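PDB 6EKT: protein P47 from Clostridium botulinum, which may belong to a progenitor toxin complex that protects botulinum neurotoxin in the host gut, and structurally resembles tubular lipid-binding proteins. Local coordinates for residues F53-I58 with F166-K171; K61-M66 with E90-V95. All blocks are in the same frame, centred on the assembly; numbering follows the deposited sequence.

Interaction 1. Residues F53-I58 with F166-K171; sequences FLYSNI and FIQNEK
Phe53 and Asn169 both carry CG beside the backbone N (chi1 -71° for Phe53), and this brings the Phe53 ring and the Asn169 amide past each other in opposite directions with their planes only 8° apart. Asn169 CB lies over one face of the ring, 3.7 Å from the centroid of Phe53, which meets the geometry of a CH-pi contact. It sits toward the rim, and its nearest ring atom, Phe53 CD1, is 3.3 Å from Asn169 CB. The same ring turns its edge to Phe166: Phe53 CE2 stands 3.5 Å above the plane of the Phe166 ring, over its centre. With the planes at 88° and the two centroids 4.9 Å apart, this is a T-shaped pair.

The Asn169 amide, just past the last helical turn, reaches the strand backbone. Its ND2 donates to Leu54 O at 3.0 Å and also to Ala165 O. Leu54 O lies close to the plane of the Asn169 amide, whereas ND2 stands well above the Leu54 carbonyl plane. OD1 receives Gln172 NE2, and these three bonds hold the amide's rotation from both ends. A water that accepts from Leu54 N at 2.8 Å also approaches Asn169 OD1, at a distance short enough to be doubtful in detail. Farther along, Gln168 crosses Tyr55 at about a right angle.

The contact thus joins the C-terminal end of helix 152-168 to edge strand 52-57. Phe53 additionally meets Phe68 edge-to-face, Tyr55 packs on Leu161 and Ala165 of the helix, and Phe166 continues to Met66 of strand 62-68 and Ile139 of strand 124-141.

Interaction 2. Residues K61-M66 with E90-V95; sequences KQEIKM and EGYFKV
Strands 62-66 and 91-94 run antiparallel, their axes 4.6 Å apart at closest approach and their directions 170° apart, as the two central strands of a four-stranded antiparallel sheet. Its packing against helix 152-168 is consistent with the TULIP-like architecture of P47. Glu63-Lys94 and Lys65-Tyr92 are the hydrogen-bonded pairs, each with two backbone bonds; Lys65 N to Tyr92 O, at 2.9 Å, is nearly linear. Ile64-Phe93 and Met66-Gly91 are non-hydrogen-bonded pairs. Gly91 CA makes a CA-H...O contact with Lys65 O at 3.2 Å, at backbone angles that suit glycine.

On one face the CB atoms of Ile64 and Phe93 meet at 3.9 Å; Leu161 and Phe158 of the helix pack against Ile64 and Phe93 respectively. Glu63, Lys65, Tyr92 and Lys94 occupy the other face. Lys65 CB touches Tyr92 CE1 obliquely, while the Glu63 and Lys94 chains lie side by side. Glu63 OE2 and Lys94 NZ are 4.3 Å apart, beyond a salt bridge, so any attraction is probably modest. Tyr92 and Glu63 each carry CG between the backbone N and the carbonyl carbon (chi1 71° for Tyr92), which swings both ends nearer the opposite strand: Tyr92 OH donates to Glu63 OE1 at 2.9 Å, arriving 45° out of the carboxylate plane.

Interactions 1 and 2 share one four-stranded sheet near an end of the elongated chain. Strand 52-57, the sheet partner in interaction 1, hydrogen-bonds to strand 62-68 of interaction 2, and the two centres lie about 11 Å apart. Both contacts are partly buried, but they hold the sheet differently. Interaction 2 joins strand to strand through regular backbone pairing, with a polar face turned away from the helix. Interaction 1 joins an edge strand to the end of helix 152-168 through aromatic rings and one amide. That helix also packs against the apolar face of interaction 2, linking the two contacts; along the chain, interaction 2 is nested within the loop that interaction 1 closes.

Interaction 1. Residues F53-I58 with F166-K171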
# COMPACT_ATOMS: atom_id res chain seq x y z
N PHE A 53 30.27 -18.34 -11.96
CA PHE A 53 30.62 -17.33 -12.96
C PHE A 53 32.05 -17.61 -13.42
O PHE A 53 32.98 -17.67 -12.59
CB PHE A 53 30.55 -15.89 -12.38
CG PHE A 53 29.15 -15.36 -12.11
CD1 PHE A 53 27.99 -16.07 -12.46
CD2 PHE A 53 29.00 -14.11 -11.50
CE1 PHE A 53 26.72 -15.53 -12.21
CE2 PHE A 53 27.74 -13.57 -11.24
CZ PHE A 53 26.60 -14.29 -11.59
N LEU A 54 32.21 -17.78 -14.73
CA LEU A 54 33.52 -17.83 -15.40
C LEU A 54 33.70 -16.64 -16.35
O LEU A 54 32.75 -16.21 -17.00
CB LEU A 54 33.68 -19.12 -16.22
CG LEU A 54 33.45 -20.50 -15.58
CD1 LEU A 54 33.22 -21.57 -16.65
CD2 LEU A 54 34.65 -20.87 -14.73
N TYR A 55 34.94 -16.16 -16.43
CA TYR A 55 35.34 -15.15 -17.40
C TYR A 55 36.79 -15.41 -17.82
O TYR A 55 37.65 -15.66 -16.97
CB TYR A 55 35.17 -13.73 -16.85
CG TYR A 55 35.80 -12.67 -17.73
CD1 TYR A 55 35.10 -12.15 -18.85
CD2 TYR A 55 37.09 -12.21 -17.49
CE1 TYR A 55 35.69 -11.20 -19.68
CE2 TYR A 55 37.68 -11.27 -18.31
CZ TYR A 55 36.98 -10.76 -19.39
OH TYR A 55 37.58 -9.82 -20.19
N SER A 56 37.04 -15.31 -19.12
CA SER A 56 38.37 -15.50 -19.71
C SER A 56 38.69 -14.43 -20.75
O SER A 56 37.79 -13.91 -21.42
CB SER A 56 38.45 -16.86 -20.40
OG SER A 56 38.71 -17.85 -19.44
N ASN A 57 39.98 -14.12 -20.87
CA ASN A 57 40.47 -13.22 -21.90
C ASN A 57 41.87 -13.69 -22.25
O ASN A 57 42.84 -13.39 -21.54
CB ASN A 57 40.46 -11.77 -21.40
CG ASN A 57 40.76 -10.76 -22.50
OD1 ASN A 57 41.61 -10.97 -23.37
ND2 ASN A 57 40.06 -9.64 -22.46
N ILE A 58 41.96 -14.43 -23.34
CA ILE A 58 43.21 -15.09 -23.73
C ILE A 58 44.28 -14.10 -24.20
O ILE A 58 45.45 -14.26 -23.86
CB ILE A 58 43.00 -16.26 -24.72
CG1 ILE A 58 42.26 -15.82 -25.99
CG2 ILE A 58 42.29 -17.43 -24.04
CD1 ILE A 58 42.69 -16.59 -27.22
N PHE A 166 30.61 -10.82 -13.57
CA PHE A 166 29.18 -10.52 -13.36
C PHE A 166 28.48 -10.13 -14.65
O PHE A 166 27.48 -10.76 -15.02
CB PHE A 166 28.98 -9.47 -12.25
CG PHE A 166 28.91 -10.06 -10.87
CD1 PHE A 166 30.00 -10.75 -10.33
CD2 PHE A 166 27.76 -9.93 -10.09
CE1 PHE A 166 29.94 -11.31 -9.05
CE2 PHE A 166 27.69 -10.49 -8.82
CZ PHE A 166 28.78 -11.17 -8.30
N ILE A 167 29.02 -9.14 -15.36
CA ILE A 167 28.40 -8.66 -16.60
C ILE A 167 28.31 -9.79 -17.64
O ILE A 167 27.24 -9.99 -18.23
CB ILE A 167 29.06 -7.37 -17.15
CG1 ILE A 167 28.73 -6.19 -16.23
CG2 ILE A 167 28.60 -7.08 -18.58
CD1 ILE A 167 29.72 -5.05 -16.30
N GLN A 168 29.38 -10.55 -17.81
CA GLN A 168 29.35 -11.63 -18.79
C GLN A 168 28.36 -12.76 -18.45
O GLN A 168 27.85 -13.42 -19.34
CB GLN A 168 30.76 -12.18 -19.08
CG GLN A 168 30.85 -12.93 -20.40
CD GLN A 168 32.05 -13.83 -20.45
OE1 GLN A 168 32.08 -14.88 -19.82
NE2 GLN A 168 33.06 -13.42 -21.21
N ASN A 169 28.05 -12.93 -17.16
CA ASN A 169 27.16 -14.00 -16.69
C ASN A 169 25.78 -13.51 -16.26
O ASN A 169 25.05 -14.20 -15.54
CB ASN A 169 27.81 -14.75 -15.53
CG ASN A 169 28.93 -15.65 -15.97
OD1 ASN A 169 28.71 -16.79 -16.36
ND2 ASN A 169 30.16 -15.14 -15.89
N GLU A 170 25.42 -12.31 -16.73
CA GLU A 170 24.17 -11.65 -16.40
C GLU A 170 22.92 -12.54 -16.66
O GLU A 170 22.03 -12.61 -15.81
CB GLU A 170 24.13 -10.28 -17.09
CG GLU A 170 22.77 -9.67 -17.38
CD GLU A 170 22.32 -9.92 -18.81
OE1 GLU A 170 23.14 -9.71 -19.74
OE2 GLU A 170 21.15 -10.30 -19.00
N LYS A 171 22.90 -13.27 -17.77
CA LYS A 171 21.77 -14.16 -18.12
C LYS A 171 21.49 -15.27 -17.11
O LYS A 171 20.40 -15.82 -17.06
CB LYS A 171 21.94 -14.75 -19.53
CG LYS A 171 21.95 -13.71 -20.64
CD LYS A 171 20.56 -13.18 -20.98
CE LYS A 171 20.63 -11.97 -21.91
NZ LYS A 171 21.26 -12.27 -23.23
O HOH W 1 30.36 -18.60 -16.67

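Interaction 2. Residues K61-M66 with E90-V95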
# COMPACT_ATOMS: atom_id res chain seq x y z
N LYS A 61 45.57 -12.47 -21.08
CA LYS A 61 46.01 -13.54 -20.16
C LYS A 61 45.41 -13.42 -18.76
O LYS A 61 46.13 -13.29 -17.76
CB LYS A 61 47.55 -13.62 -20.08
CG LYS A 61 48.21 -14.24 -21.31
CD LYS A 61 49.66 -14.65 -21.05
CE LYS A 61 50.61 -13.44 -20.98
NZ LYS A 61 52.05 -13.84 -20.98
N GLN A 62 44.08 -13.43 -18.72
CA GLN A 62 43.32 -13.26 -17.47
C GLN A 62 42.17 -14.25 -17.42
O GLN A 62 41.49 -14.48 -18.43
CB GLN A 62 42.78 -11.83 -17.32
CG GLN A 62 43.83 -10.79 -16.96
CD GLN A 62 43.27 -9.39 -16.69
OE1 GLN A 62 42.07 -9.13 -16.83
NE2 GLN A 62 44.16 -8.47 -16.30
N GLU A 63 41.96 -14.83 -16.25
CA GLU A 63 40.79 -15.68 -16.00
C GLU A 63 40.30 -15.60 -14.55
O GLU A 63 41.06 -15.28 -13.64
CB GLU A 63 41.06 -17.13 -16.42
CG GLU A 63 42.09 -17.86 -15.56
CD GLU A 63 42.65 -19.10 -16.23
OE1 GLU A 63 41.93 -20.12 -16.33
OE2 GLU A 63 43.82 -19.06 -16.63
N ILE A 64 39.01 -15.88 -14.36
CA ILE A 64 38.38 -15.89 -13.04
C ILE A 64 37.27 -16.94 -13.00
O ILE A 64 36.54 -17.13 -13.99
CB ILE A 64 37.88 -14.48 -12.62
CG1 ILE A 64 37.27 -14.52 -11.20
CG2 ILE A 64 36.93 -13.89 -13.65
CD1 ILE A 64 37.03 -13.16 -10.57
N LYS A 65 37.16 -17.63 -11.87
CA LYS A 65 36.10 -18.60 -11.62
C LYS A 65 35.57 -18.37 -10.21
O LYS A 65 36.37 -18.30 -9.26
CB LYS A 65 36.64 -20.04 -11.74
CG LYS A 65 35.65 -21.12 -11.34
CD LYS A 65 36.21 -22.50 -11.64
CE LYS A 65 35.25 -23.59 -11.22
NZ LYS A 65 35.90 -24.90 -11.49
N MET A 66 34.24 -18.27 -10.09
CA MET A 66 33.57 -18.06 -8.80
C MET A 66 32.38 -18.99 -8.65
O MET A 66 31.42 -18.92 -9.43
CB MET A 66 33.11 -16.60 -8.63
CG MET A 66 34.23 -15.58 -8.51
SD MET A 66 33.71 -13.85 -8.34
CE MET A 66 33.04 -13.48 -9.96
N GLU A 90 34.39 -21.51 -3.48
CA GLU A 90 35.58 -21.98 -4.20
C GLU A 90 35.77 -21.22 -5.52
O GLU A 90 34.82 -20.70 -6.12
CB GLU A 90 35.54 -23.50 -4.46
CG GLU A 90 34.45 -23.96 -5.41
CD GLU A 90 34.64 -25.37 -5.91
OE1 GLU A 90 35.58 -25.62 -6.69
OE2 GLU A 90 33.85 -26.24 -5.52
N GLY A 91 37.02 -21.17 -5.96
CA GLY A 91 37.37 -20.46 -7.16
C GLY A 91 38.75 -19.82 -7.08
O GLY A 91 39.47 -19.99 -6.10
N TYR A 92 39.07 -19.07 -8.13
CA TYR A 92 40.38 -18.46 -8.28
C TYR A 92 40.34 -17.35 -9.33
O TYR A 92 39.40 -17.25 -10.12
CB TYR A 92 41.42 -19.54 -8.71
CG TYR A 92 41.23 -20.03 -10.13
CD1 TYR A 92 40.32 -21.05 -10.42
CD2 TYR A 92 41.96 -19.45 -11.18
CE1 TYR A 92 40.13 -21.49 -11.73
CE2 TYR A 92 41.78 -19.89 -12.50
CZ TYR A 92 40.86 -20.90 -12.76
OH TYR A 92 40.68 -21.33 -14.04
N PHE A 93 41.37 -16.51 -9.34
CA PHE A 93 41.68 -15.74 -10.53
C PHE A 93 43.17 -15.82 -10.86
O PHE A 93 43.98 -16.09 -9.98
CB PHE A 93 41.15 -14.30 -10.46
CG PHE A 93 41.90 -13.40 -9.52
CD1 PHE A 93 41.55 -13.32 -8.17
CD2 PHE A 93 42.94 -12.58 -9.99
CE1 PHE A 93 42.23 -12.46 -7.30
CE2 PHE A 93 43.62 -11.72 -9.13
CZ PHE A 93 43.26 -11.66 -7.79
N LYS A 94 43.46 -15.64 -12.13
CA LYS A 94 44.81 -15.72 -12.67
C LYS A 94 45.12 -14.52 -13.52
O LYS A 94 44.37 -14.19 -14.39
CB LYS A 94 44.92 -16.97 -13.53
CG LYS A 94 46.33 -17.37 -13.92
CD LYS A 94 46.39 -18.83 -14.35
CE LYS A 94 47.77 -19.20 -14.87
NZ LYS A 94 47.78 -20.50 -15.62
N VAL A 95 46.27 -13.91 -13.27
CA VAL A 95 46.69 -12.76 -14.02
C VAL A 95 48.06 -12.87 -14.71
O VAL A 95 48.11 -13.25 -15.84
CB VAL A 95 46.59 -11.43 -13.18
CG1 VAL A 95 46.92 -10.21 -14.01
CG2 VAL A 95 45.18 -11.23 -12.68